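ORC1-type DNA replication protein 2 (Aeropyrum pernix, PDB 1W5T) binds DNA and is involved in regulating DNA replication, having an ATP-binding AAA+ domain and a C-terminal winged-helix domain. Local coordinates at residues A[35-40]-A[48-53]; A[41-46]-A[83-88]; A[301-306]-A[365-370]; A[315-320]-A[331-336]. One frame throughout, in Å; residues are numbered along the deposited sequence.

Contact 1. Residues A[35-40]-A[48-53]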
loop_
_atom_site.group_PDB
_atom_site.type_symbol
_atom_site.label_atom_id
_atom_site.label_comp_id
_atom_site.label_asym_id
_atom_site.label_seq_id
_atom_site.Cartn_x
_atom_site.Cartn_y
_atom_site.Cartn_z
ATOM N N ALA A 35 2.680 -17.772 1.633
ATOM C CA ALA A 35 2.174 -18.925 0.893
ATOM C C ALA A 35 2.112 -20.146 1.799
ATOM O O ALA A 35 1.081 -20.782 1.908
ATOM C CB ALA A 35 3.034 -19.185 -0.317
ATOM N N ARG A 36 3.202 -20.414 2.506
ATOM C CA ARG A 36 3.284 -21.518 3.474
ATOM C C ARG A 36 2.225 -21.539 4.573
ATOM O O ARG A 36 1.772 -22.610 4.948
ATOM C CB ARG A 36 4.677 -21.597 4.094
ATOM C CG ARG A 36 5.592 -22.653 3.496
ATOM C CD ARG A 36 4.900 -23.913 2.882
ATOM N NE ARG A 36 5.348 -24.143 1.488
ATOM C CZ ARG A 36 5.175 -25.268 0.779
ATOM N NH1 ARG A 36 4.541 -26.322 1.305
ATOM N NH2 ARG A 36 5.641 -25.338 -0.476
ATOM N N ILE A 37 1.808 -20.385 5.087
ATOM C CA ILE A 37 0.773 -20.415 6.118
ATOM C C ILE A 37 -0.499 -20.963 5.557
ATOM O O ILE A 37 -1.128 -21.824 6.186
ATOM C CB ILE A 37 0.550 -19.044 6.706
ATOM C CG1 ILE A 37 1.720 -18.730 7.620
ATOM C CG2 ILE A 37 -0.805 -18.947 7.466
ATOM C CD1 ILE A 37 2.101 -17.313 7.530
ATOM N N TYR A 38 -0.848 -20.513 4.347
ATOM C CA TYR A 38 -2.019 -21.066 3.680
ATOM C C TYR A 38 -1.836 -22.543 3.384
ATOM O O TYR A 38 -2.660 -23.338 3.832
ATOM C CB TYR A 38 -2.361 -20.283 2.424
ATOM C CG TYR A 38 -2.737 -18.852 2.713
ATOM C CD1 TYR A 38 -1.888 -17.815 2.331
ATOM C CD2 TYR A 38 -3.937 -18.532 3.374
ATOM C CE1 TYR A 38 -2.211 -16.468 2.602
ATOM C CE2 TYR A 38 -4.282 -17.186 3.645
ATOM C CZ TYR A 38 -3.416 -16.174 3.245
ATOM O OH TYR A 38 -3.738 -14.891 3.473
ATOM N N LEU A 39 -0.773 -22.895 2.642
ATOM C CA LEU A 39 -0.475 -24.279 2.255
ATOM C C LEU A 39 -0.388 -25.282 3.414
ATOM O O LEU A 39 -0.922 -26.384 3.305
ATOM C CB LEU A 39 0.841 -24.331 1.487
ATOM C CG LEU A 39 0.942 -24.295 -0.053
ATOM C CD1 LEU A 39 -0.388 -24.233 -0.790
ATOM C CD2 LEU A 39 1.884 -23.214 -0.494
ATOM N N ASN A 40 0.273 -24.916 4.510
ATOM C CA ASN A 40 0.330 -25.752 5.713
ATOM C C ASN A 40 -1.038 -26.278 6.167
ATOM O O ASN A 40 -1.167 -27.451 6.500
ATOM C CB ASN A 40 0.928 -24.965 6.909
ATOM C CG ASN A 40 2.409 -24.782 6.811
ATOM O OD1 ASN A 40 2.979 -24.002 7.572
ATOM N ND2 ASN A 40 3.059 -25.502 5.895
ATOM N N LEU A 48 -8.863 -24.462 3.838
ATOM C CA LEU A 48 -8.427 -23.059 3.711
ATOM C C LEU A 48 -9.300 -22.243 4.624
ATOM O O LEU A 48 -10.532 -22.296 4.514
ATOM C CB LEU A 48 -8.671 -22.556 2.282
ATOM C CG LEU A 48 -7.550 -22.015 1.373
ATOM C CD1 LEU A 48 -8.132 -21.392 0.133
ATOM C CD2 LEU A 48 -6.641 -20.997 2.086
ATOM N N SER A 49 -8.684 -21.496 5.533
ATOM C CA SER A 49 -9.436 -20.671 6.480
ATOM C C SER A 49 -8.646 -19.514 7.096
ATOM O O SER A 49 -9.245 -18.634 7.753
ATOM C CB SER A 49 -10.007 -21.509 7.597
ATOM O OG SER A 49 -8.968 -22.221 8.210
ATOM N N ASP A 50 -7.328 -19.493 6.882
ATOM C CA ASP A 50 -6.499 -18.447 7.476
ATOM C C ASP A 50 -6.785 -17.039 6.958
ATOM O O ASP A 50 -7.157 -16.842 5.803
ATOM C CB ASP A 50 -5.024 -18.768 7.295
ATOM C CG ASP A 50 -4.595 -19.931 8.149
ATOM O OD1 ASP A 50 -4.448 -21.068 7.623
ATOM O OD2 ASP A 50 -4.417 -19.801 9.368
ATOM N N VAL A 51 -6.619 -16.063 7.841
ATOM C CA VAL A 51 -6.754 -14.666 7.470
ATOM C C VAL A 51 -5.422 -14.031 7.787
ATOM O O VAL A 51 -4.988 -14.043 8.937
ATOM C CB VAL A 51 -7.903 -13.974 8.271
ATOM C CG1 VAL A 51 -7.907 -12.459 8.060
ATOM C CG2 VAL A 51 -9.266 -14.584 7.928
ATOM N N ASN A 52 -4.759 -13.491 6.769
ATOM C CA ASN A 52 -3.494 -12.769 6.977
ATOM C C ASN A 52 -3.532 -11.343 6.406
ATOM O O ASN A 52 -4.389 -11.006 5.625
ATOM C CB ASN A 52 -2.322 -13.562 6.397
ATOM C CG ASN A 52 -2.191 -14.968 6.999
ATOM O OD1 ASN A 52 -2.166 -15.135 8.209
ATOM N ND2 ASN A 52 -2.074 -15.974 6.137
ATOM N N MET A 53 -2.609 -10.498 6.801
ATOM C CA MET A 53 -2.623 -9.153 6.310
ATOM C C MET A 53 -1.244 -8.700 5.870
ATOM O O MET A 53 -0.239 -9.052 6.493
ATOM C CB MET A 53 -3.172 -8.199 7.373
ATOM C CG MET A 53 -3.142 -6.723 6.951
ATOM S SD MET A 53 -3.811 -5.546 8.147
ATOM C CE MET A 53 -5.529 -5.734 7.839
#
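The ring of Y38 is inserted between helix 28-43 and the start of strand 51-56, and three residues of 48-53 meet it from different directions. N52 arrives head-on and brings one end of its terminal amide over a ring face, the amide tilted steeply to it (planes 63° apart); its CB is 3.5 Å from Y38 OH. At the ring edge, in the ring plane, D50 O lies 3.6 Å from Y38 CE2. The side chain of D50 slides past the ring the opposite way, with its CB 4.0 Å from Y38 CE2 and its carboxylate plane 74° from the ring. L48 comes in obliquely, its CD2 3.9 Å from Y38 CD2. Y38 CG is anti to the carbonyl carbon (chi1 -63°), which swings the ring off the helix and carries OH as far as strand 180-186, where it bonds to F182 O. The preceding residue, I37, adds an aliphatic patch: CG2 packs 4.0 Å from D50 CG, the two side chains roughly perpendicular, and also borders the N52 amide. With a leucine in place of Y38, F182 O would probably lose its hydroxyl partner and the N52 amide the aromatic face that backs it. D50 OD2 is engaged by R41 in a salt bridge, which probably favours the ionised carboxylate. The chemistry is thus mixed: aromatic carbon meets a backbone carbonyl and an amide, the phenol's polar end is satisfied inside the AAA+ sheet, and the acid's charge is matched by the same helix that supplies the ring.

Contact 2. Residues A[41-46]-A[83-88]; sequences RLLSGA and EGLTVK
Two Schellman motifs, ending helix 28-43 at G45 and helix 65-82 at G84, lie where L42 and L43 pack against L85 at one margin of the AAA+ domain. L85 CD1 is the methyl shared by both helix residues. L42 and L85 reach toward each other tip to tip, with L42 CD1 3.7 Å from L85 CD1; L42 CD2 follows at 4.1 Å from the same L85 methyl. L43 comes across L85 at a slant, its CD1 3.8 Å from L85 CD1. The same L43 methyl also meets the aliphatic part of E83, 3.9 Å from E83 CG, the two side chains at about a right angle. On the strand, V87 CG1 lies 4.2 Å from L42 CD1, extending the apolar strip inward. L42 gets there because its CG stands anti to the backbone N (chi1 -154°), directing both methyls at 83-88. The Schellman bonds behind it are weak: A46 N to R41 O (3.1 Å) and G45 N to L42 O (3.3 Å). Further in, L42, L85 and V87 all pack on A80 of helix 65-82 and on Y139 of strand 139-145, so that L42 and V87 are buried and L85 partly so, while L43 and E83 are exposed. A helix packed beside the P-loop helix and over an outer strand, in a parallel sheet ordered 2-3-4-1-5, is the layered alpha/beta build of AAA+ P-loop ATPases.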
loop_
_atom_site.group_PDB
_atom_site.type_symbol
_atom_site.label_atom_id
_atom_site.label_comp_id
_atom_site.label_asym_id
_atom_site.label_seq_id
_atom_site.Cartn_x
_atom_site.Cartn_y
_atom_site.Cartn_z
ATOM N N ARG A 41 -2.017 -25.371 6.261
ATOM C CA ARG A 41 -3.404 -25.725 6.579
ATOM C C ARG A 41 -3.981 -26.605 5.455
ATOM O O ARG A 41 -4.615 -27.609 5.711
ATOM C CB ARG A 41 -4.221 -24.449 6.779
ATOM C CG ARG A 41 -5.675 -24.647 7.143
ATOM C CD ARG A 41 -6.069 -24.372 8.613
ATOM N NE ARG A 41 -5.258 -23.412 9.323
ATOM C CZ ARG A 41 -5.180 -23.232 10.630
ATOM N NH1 ARG A 41 -4.394 -22.254 11.050
ATOM N NH2 ARG A 41 -5.834 -23.996 11.517
ATOM N N LEU A 42 -3.710 -26.248 4.202
ATOM C CA LEU A 42 -4.365 -26.903 3.087
ATOM C C LEU A 42 -3.779 -28.274 2.770
ATOM O O LEU A 42 -4.506 -29.190 2.482
ATOM C CB LEU A 42 -4.303 -25.985 1.877
ATOM C CG LEU A 42 -5.274 -25.974 0.706
ATOM C CD1 LEU A 42 -4.443 -26.182 -0.554
ATOM C CD2 LEU A 42 -6.445 -26.940 0.832
ATOM N N LEU A 43 -2.461 -28.381 2.780
ATOM C CA LEU A 43 -1.781 -29.620 2.426
ATOM C C LEU A 43 -1.829 -30.661 3.571
ATOM O O LEU A 43 -1.474 -31.809 3.371
ATOM C CB LEU A 43 -0.344 -29.333 2.040
ATOM C CG LEU A 43 -0.005 -29.233 0.563
ATOM C CD1 LEU A 43 -1.181 -28.806 -0.352
ATOM C CD2 LEU A 43 1.160 -28.301 0.401
ATOM N N SER A 44 -2.293 -30.242 4.749
ATOM C CA SER A 44 -2.527 -31.149 5.865
ATOM C C SER A 44 -4.009 -31.532 6.050
ATOM O O SER A 44 -4.383 -32.013 7.125
ATOM C CB SER A 44 -2.018 -30.515 7.143
ATOM O OG SER A 44 -3.036 -29.756 7.761
ATOM N N GLY A 45 -4.844 -31.308 5.024
ATOM C CA GLY A 45 -6.238 -31.755 5.030
ATOM C C GLY A 45 -7.176 -30.921 5.880
ATOM O O GLY A 45 -8.344 -31.249 6.048
ATOM N N ALA A 46 -6.667 -29.801 6.392
ATOM C CA ALA A 46 -7.476 -28.870 7.166
ATOM C C ALA A 46 -8.128 -27.743 6.362
ATOM O O ALA A 46 -8.724 -26.849 6.953
ATOM C CB ALA A 46 -6.651 -28.314 8.291
ATOM N N GLU A 83 -0.407 -31.000 -5.915
ATOM C CA GLU A 83 -1.102 -32.007 -5.113
ATOM C C GLU A 83 -2.562 -32.243 -5.590
ATOM O O GLU A 83 -3.353 -32.935 -4.939
ATOM C CB GLU A 83 -1.081 -31.580 -3.651
ATOM C CG GLU A 83 0.302 -31.173 -3.134
ATOM C CD GLU A 83 1.263 -32.355 -2.987
ATOM O OE1 GLU A 83 2.506 -32.130 -2.998
ATOM O OE2 GLU A 83 0.774 -33.509 -2.861
ATOM N N GLY A 84 -2.900 -31.640 -6.727
ATOM C CA GLY A 84 -4.183 -31.830 -7.362
ATOM C C GLY A 84 -5.411 -31.172 -6.738
ATOM O O GLY A 84 -6.523 -31.591 -7.054
ATOM N N LEU A 85 -5.231 -30.143 -5.902
ATOM C CA LEU A 85 -6.316 -29.597 -5.072
ATOM C C LEU A 85 -7.419 -28.644 -5.671
ATOM O O LEU A 85 -8.665 -28.881 -5.419
ATOM C CB LEU A 85 -5.737 -29.035 -3.781
ATOM C CG LEU A 85 -5.442 -30.194 -2.815
ATOM C CD1 LEU A 85 -4.694 -29.755 -1.595
ATOM C CD2 LEU A 85 -6.719 -30.893 -2.393
ATOM N N THR A 86 -6.965 -27.621 -6.426
ATOM C CA THR A 86 -7.765 -26.492 -7.002
ATOM C C THR A 86 -8.078 -25.276 -6.097
ATOM O O THR A 86 -9.081 -25.251 -5.377
ATOM C CB THR A 86 -9.041 -26.886 -7.842
ATOM O OG1 THR A 86 -8.774 -27.980 -8.719
ATOM C CG2 THR A 86 -9.393 -25.747 -8.860
ATOM N N VAL A 87 -7.232 -24.251 -6.143
ATOM C CA VAL A 87 -7.579 -23.032 -5.454
ATOM C C VAL A 87 -7.775 -21.894 -6.443
ATOM O O VAL A 87 -6.916 -21.620 -7.287
ATOM C CB VAL A 87 -6.684 -22.686 -4.178
ATOM C CG1 VAL A 87 -5.730 -23.813 -3.783
ATOM C CG2 VAL A 87 -5.981 -21.346 -4.282
ATOM N N LYS A 88 -8.952 -21.293 -6.347
ATOM C CA LYS A 88 -9.288 -20.130 -7.114
ATOM C C LYS A 88 -8.887 -18.898 -6.365
ATOM O O LYS A 88 -8.770 -18.902 -5.149
ATOM C CB LYS A 88 -10.793 -20.060 -7.447
ATOM C CG LYS A 88 -11.639 -21.290 -7.069
ATOM C CD LYS A 88 -12.332 -21.909 -8.296
ATOM C CE LYS A 88 -13.453 -21.003 -8.923
ATOM N NZ LYS A 88 -13.360 -20.993 -10.482
#

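Contact 3. Residues A[301-306]-A[365-370]; sequences HELEAL and LGLVDA
L306 and L365 meet tip to tip, L306 CD1 3.5 Å from L365 CD1, in the core of the C-terminal winged-helix domain. L306 also points its other methyl at L367, CD2 to L367 CD1 being 4.2 Å. The same L367 methyl receives L303, whose CD2 lies 4.2 Å away on an oblique approach, so L367 CD1 is shared by the two leucines of the short helix 300-304 and its exit. At the margin, E302 bends at chi2 and brings its carboxylate obliquely across L365, OE2 4.1 Å from L365 CD2. L365 and L367 flank G366, where positive phi and a Schellman motif end helix 352-364 and turn the chain into strand 368-372; both keep CG anti to the carbonyl carbon (chi1 -78° and -72°), and both side chains set out toward 301-306. In the next shell, L314 of helix 308-322 packs on L303 and L367, H361 of helix 352-364 on L306, and helix 392-408 covers L303 through L395, V398, V399 and I402. The E302 end of the contact faces the ATPase part, its side chain about 11 Å from that of K65 in the ATP site, and E302 OE2 pairs with R190 NH1 in a salt bridge.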
loop_
_atom_site.group_PDB
_atom_site.type_symbol
_atom_site.label_atom_id
_atom_site.label_comp_id
_atom_site.label_asym_id
_atom_site.label_seq_id
_atom_site.Cartn_x
_atom_site.Cartn_y
_atom_site.Cartn_z
ATOM N N HIS A 301 -5.912 14.379 1.175
ATOM C CA HIS A 301 -6.986 13.928 2.063
ATOM C C HIS A 301 -6.470 13.606 3.461
ATOM O O HIS A 301 -7.223 13.707 4.425
ATOM C CB HIS A 301 -7.764 12.760 1.466
ATOM C CG HIS A 301 -7.037 11.454 1.521
ATOM N ND1 HIS A 301 -7.510 10.372 2.231
ATOM C CD2 HIS A 301 -5.880 11.050 0.941
ATOM C CE1 HIS A 301 -6.667 9.362 2.096
ATOM N NE2 HIS A 301 -5.673 9.746 1.314
ATOM N N GLU A 302 -5.193 13.241 3.539
ATOM C CA GLU A 302 -4.475 12.994 4.783
ATOM C C GLU A 302 -4.260 14.327 5.527
ATOM O O GLU A 302 -4.497 14.424 6.727
ATOM C CB GLU A 302 -3.116 12.363 4.437
ATOM C CG GLU A 302 -2.669 11.056 5.099
ATOM C CD GLU A 302 -3.753 10.256 5.791
ATOM O OE1 GLU A 302 -4.115 9.171 5.295
ATOM O OE2 GLU A 302 -4.212 10.702 6.857
ATOM N N LEU A 303 -3.815 15.349 4.791
ATOM C CA LEU A 303 -3.605 16.680 5.350
ATOM C C LEU A 303 -4.891 17.359 5.788
ATOM O O LEU A 303 -4.937 17.922 6.876
ATOM C CB LEU A 303 -2.833 17.576 4.389
ATOM C CG LEU A 303 -1.473 17.038 3.950
ATOM C CD1 LEU A 303 -0.833 17.974 2.929
ATOM C CD2 LEU A 303 -0.539 16.731 5.132
ATOM N N GLU A 304 -5.916 17.270 4.928
ATOM C CA GLU A 304 -7.261 17.775 5.170
ATOM C C GLU A 304 -7.865 17.223 6.449
ATOM O O GLU A 304 -8.704 17.869 7.059
ATOM C CB GLU A 304 -8.178 17.404 3.994
ATOM C CG GLU A 304 -7.843 18.095 2.673
ATOM C CD GLU A 304 -8.883 17.911 1.559
ATOM O OE1 GLU A 304 -9.481 16.804 1.384
ATOM O OE2 GLU A 304 -9.085 18.899 0.821
ATOM N N ALA A 305 -7.457 16.016 6.837
ATOM C CA ALA A 305 -7.890 15.411 8.089
ATOM C C ALA A 305 -7.217 16.038 9.301
ATOM O O ALA A 305 -7.639 15.837 10.429
ATOM C CB ALA A 305 -7.619 13.916 8.081
ATOM N N LEU A 306 -6.165 16.798 9.080
ATOM C CA LEU A 306 -5.413 17.385 10.192
ATOM C C LEU A 306 -6.043 18.713 10.627
ATOM O O LEU A 306 -6.498 19.461 9.792
ATOM C CB LEU A 306 -3.968 17.627 9.733
ATOM C CG LEU A 306 -2.889 16.632 10.131
ATOM C CD1 LEU A 306 -3.451 15.169 10.288
ATOM C CD2 LEU A 306 -1.620 16.747 9.225
ATOM N N LEU A 365 2.388 9.849 11.765
ATOM C CA LEU A 365 1.851 9.837 10.405
ATOM C C LEU A 365 3.003 9.737 9.427
ATOM O O LEU A 365 2.784 9.742 8.216
ATOM C CB LEU A 365 0.994 11.068 10.075
ATOM C CG LEU A 365 -0.456 11.185 10.581
ATOM C CD1 LEU A 365 -0.976 12.633 10.448
ATOM C CD2 LEU A 365 -1.432 10.211 9.894
ATOM N N GLY A 366 4.217 9.665 9.975
ATOM C CA GLY A 366 5.430 9.593 9.192
ATOM C C GLY A 366 5.799 10.860 8.458
ATOM O O GLY A 366 6.658 10.837 7.581
ATOM N N LEU A 367 5.141 11.959 8.789
ATOM C CA LEU A 367 5.376 13.225 8.090
ATOM C C LEU A 367 6.659 13.900 8.570
ATOM O O LEU A 367 7.289 14.639 7.827
ATOM C CB LEU A 367 4.201 14.194 8.259
ATOM C CG LEU A 367 2.938 13.819 7.500
ATOM C CD1 LEU A 367 1.768 14.696 7.924
ATOM C CD2 LEU A 367 3.205 13.905 5.990
ATOM N N VAL A 368 7.015 13.648 9.827
ATOM C CA VAL A 368 8.160 14.283 10.433
ATOM C C VAL A 368 8.942 13.241 11.208
ATOM O O VAL A 368 8.353 12.387 11.864
ATOM C CB VAL A 368 7.760 15.550 11.307
ATOM C CG1 VAL A 368 6.507 16.212 10.810
ATOM C CG2 VAL A 368 7.622 15.250 12.780
ATOM N N ASP A 369 10.268 13.269 11.105
ATOM C CA ASP A 369 11.072 12.440 12.024
ATOM C C ASP A 369 11.466 13.249 13.266
ATOM O O ASP A 369 11.708 14.462 13.206
ATOM C CB ASP A 369 12.319 11.797 11.383
ATOM C CG ASP A 369 12.101 11.362 9.938
ATOM O OD1 ASP A 369 11.296 10.440 9.678
ATOM O OD2 ASP A 369 12.734 11.870 8.996
ATOM N N ALA A 370 11.498 12.534 14.383
ATOM C CA ALA A 370 11.891 13.058 15.682
ATOM C C ALA A 370 13.069 12.239 16.214
ATOM O O ALA A 370 13.079 11.006 16.107
ATOM C CB ALA A 370 10.730 12.993 16.647
#

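Contact 4. Residues A[315-320]-A[331-336]; sequences RLIAEA and GLLRQR
R336 N bonds to L332 O at 2.8 Å, a helical bond that steadies the turn on which R336 meets L316. L316 works with both methyls against R336: CD1 rests 3.8 Å from R336 O and CD2 4.1 Å from R336 CB. Next to it, I317 and L333 cross at a slant, with I317 CD1 3.7 Å from L333 CD2; L333 CD1 reaches back to L316 CB at 4.1 Å. L333 makes this double contact with CG anti to the backbone N (chi1 -171°). The R336 chain runs extended from CG to NE alongside the first helix, and its NH2 ends 4.0 Å from A320 CB, at a slant to the guanidinium plane. The charge of E319 may also attract R336 from a distance. Were L316 an alanine, R336's backbone and CB would probably lose their apolar cover and a gap would open beside L333. Outside the pair, L316 also packs on Y337 and A340, while L359 of helix 352-364 and F384 of strand 382-386 close over I317 and L333. The short helical axes approach to 10.5 Å at 120°, a steep packing of the first two helices of the three-helix core in a winged-helix domain.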
loop_
_atom_site.group_PDB
_atom_site.type_symbol
_atom_site.label_atom_id
_atom_site.label_comp_id
_atom_site.label_asym_id
_atom_site.label_seq_id
_atom_site.Cartn_x
_atom_site.Cartn_y
_atom_site.Cartn_z
ATOM N N ARG A 315 3.931 22.975 8.542
ATOM C CA ARG A 315 4.453 24.034 7.697
ATOM C C ARG A 315 5.802 24.555 8.196
ATOM O O ARG A 315 6.743 24.701 7.425
ATOM C CB ARG A 315 3.450 25.188 7.597
ATOM C CG ARG A 315 3.722 26.076 6.402
ATOM C CD ARG A 315 3.690 27.537 6.697
ATOM N NE ARG A 315 3.416 28.317 5.488
ATOM C CZ ARG A 315 4.326 29.050 4.840
ATOM N NH1 ARG A 315 3.974 29.730 3.762
ATOM N NH2 ARG A 315 5.589 29.116 5.263
ATOM N N LEU A 316 5.892 24.787 9.497
ATOM C CA LEU A 316 7.086 25.369 10.061
ATOM C C LEU A 316 8.270 24.412 9.964
ATOM O O LEU A 316 9.383 24.815 9.625
ATOM C CB LEU A 316 6.839 25.791 11.508
ATOM C CG LEU A 316 5.955 27.008 11.776
ATOM C CD1 LEU A 316 5.493 26.930 13.202
ATOM C CD2 LEU A 316 6.670 28.352 11.497
ATOM N N ILE A 317 8.011 23.131 10.250
ATOM C CA ILE A 317 9.014 22.088 10.118
ATOM C C ILE A 317 9.449 21.998 8.659
ATOM O O ILE A 317 10.624 21.868 8.381
ATOM C CB ILE A 317 8.468 20.768 10.645
ATOM C CG1 ILE A 317 8.351 20.832 12.172
ATOM C CG2 ILE A 317 9.321 19.587 10.179
ATOM C CD1 ILE A 317 7.947 19.523 12.889
ATOM N N ALA A 318 8.506 22.098 7.734
ATOM C CA ALA A 318 8.831 22.111 6.291
ATOM C C ALA A 318 9.706 23.291 5.882
ATOM O O ALA A 318 10.724 23.088 5.263
ATOM C CB ALA A 318 7.583 22.074 5.434
ATOM N N GLU A 319 9.342 24.519 6.236
ATOM C CA GLU A 319 10.216 25.649 5.879
ATOM C C GLU A 319 11.631 25.625 6.478
ATOM O O GLU A 319 12.556 26.094 5.859
ATOM C CB GLU A 319 9.546 27.001 6.119
ATOM C CG GLU A 319 9.251 27.324 7.558
ATOM C CD GLU A 319 8.318 28.516 7.690
ATOM O OE1 GLU A 319 8.591 29.403 8.530
ATOM O OE2 GLU A 319 7.303 28.569 6.960
ATOM N N ALA A 320 11.795 25.067 7.669
ATOM C CA ALA A 320 13.120 24.912 8.244
ATOM C C ALA A 320 13.976 23.985 7.369
ATOM O O ALA A 320 15.215 24.085 7.364
ATOM C CB ALA A 320 13.026 24.387 9.656
ATOM N N GLY A 331 12.825 23.729 21.107
ATOM C CA GLY A 331 12.744 25.076 21.637
ATOM C C GLY A 331 12.390 26.092 20.593
ATOM O O GLY A 331 11.398 26.790 20.735
ATOM N N LEU A 332 13.216 26.187 19.556
ATOM C CA LEU A 332 12.969 27.056 18.402
ATOM C C LEU A 332 11.606 26.766 17.719
ATOM O O LEU A 332 10.878 27.700 17.344
ATOM C CB LEU A 332 14.099 26.898 17.376
ATOM C CG LEU A 332 14.818 28.041 16.627
ATOM C CD1 LEU A 332 15.207 27.629 15.217
ATOM C CD2 LEU A 332 14.098 29.389 16.606
ATOM N N LEU A 333 11.268 25.489 17.541
ATOM C CA LEU A 333 10.004 25.142 16.913
ATOM C C LEU A 333 8.834 25.803 17.644
ATOM O O LEU A 333 8.036 26.515 17.018
ATOM C CB LEU A 333 9.852 23.620 16.794
ATOM C CG LEU A 333 8.684 23.049 15.974
ATOM C CD1 LEU A 333 8.532 23.710 14.582
ATOM C CD2 LEU A 333 8.798 21.555 15.836
ATOM N N ARG A 334 8.774 25.588 18.964
ATOM C CA ARG A 334 7.786 26.192 19.845
ATOM C C ARG A 334 7.754 27.716 19.676
ATOM O O ARG A 334 6.670 28.315 19.522
ATOM C CB ARG A 334 8.072 25.816 21.310
ATOM C CG ARG A 334 6.996 26.234 22.329
ATOM C CD ARG A 334 5.537 25.896 21.934
ATOM N NE ARG A 334 4.574 26.735 22.656
ATOM C CZ ARG A 334 3.268 26.486 22.780
ATOM N NH1 ARG A 334 2.482 27.313 23.445
ATOM N NH2 ARG A 334 2.732 25.423 22.229
ATOM N N GLN A 335 8.933 28.341 19.694
ATOM C CA GLN A 335 9.044 29.801 19.518
ATOM C C GLN A 335 8.378 30.248 18.215
ATOM O O GLN A 335 7.460 31.074 18.230
ATOM C CB GLN A 335 10.504 30.233 19.509
ATOM C CG GLN A 335 10.837 31.381 20.422
ATOM C CD GLN A 335 12.345 31.489 20.653
ATOM O OE1 GLN A 335 12.920 32.593 20.587
ATOM N NE2 GLN A 335 12.996 30.340 20.911
ATOM N N ARG A 336 8.839 29.675 17.103
ATOM C CA ARG A 336 8.262 29.933 15.785
ATOM C C ARG A 336 6.772 29.613 15.681
ATOM O O ARG A 336 6.053 30.254 14.935
ATOM C CB ARG A 336 9.018 29.150 14.718
ATOM C CG ARG A 336 10.407 29.697 14.407
ATOM C CD ARG A 336 11.101 28.946 13.303
ATOM N NE ARG A 336 12.498 29.333 13.199
ATOM C CZ ARG A 336 13.346 28.880 12.275
ATOM N NH1 ARG A 336 14.605 29.316 12.284
ATOM N NH2 ARG A 336 12.956 27.990 11.355
#

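From the N terminus, contact 1 closes a short loop as helix 28-43 turns back onto strand 51-56. Before that loop is complete, the same helix supplies the first segment of contact 2, which closes only at strand 87-93, so the two cross; they also touch each other directly. Both tie helix 28-43 to the ATPase sheet. Far along the chain, on the opposite side of its centre, contact 3 ties helix 300-304 to the turn between helix 352-364 and strand 368-372 in the winged-helix domain, and contact 4 falls within that span, pairing helices 308-322 and 330-345. V368 packs on I317 where these two meet. Contacts 1 and 3 lie about 33 Å apart, centre to centre.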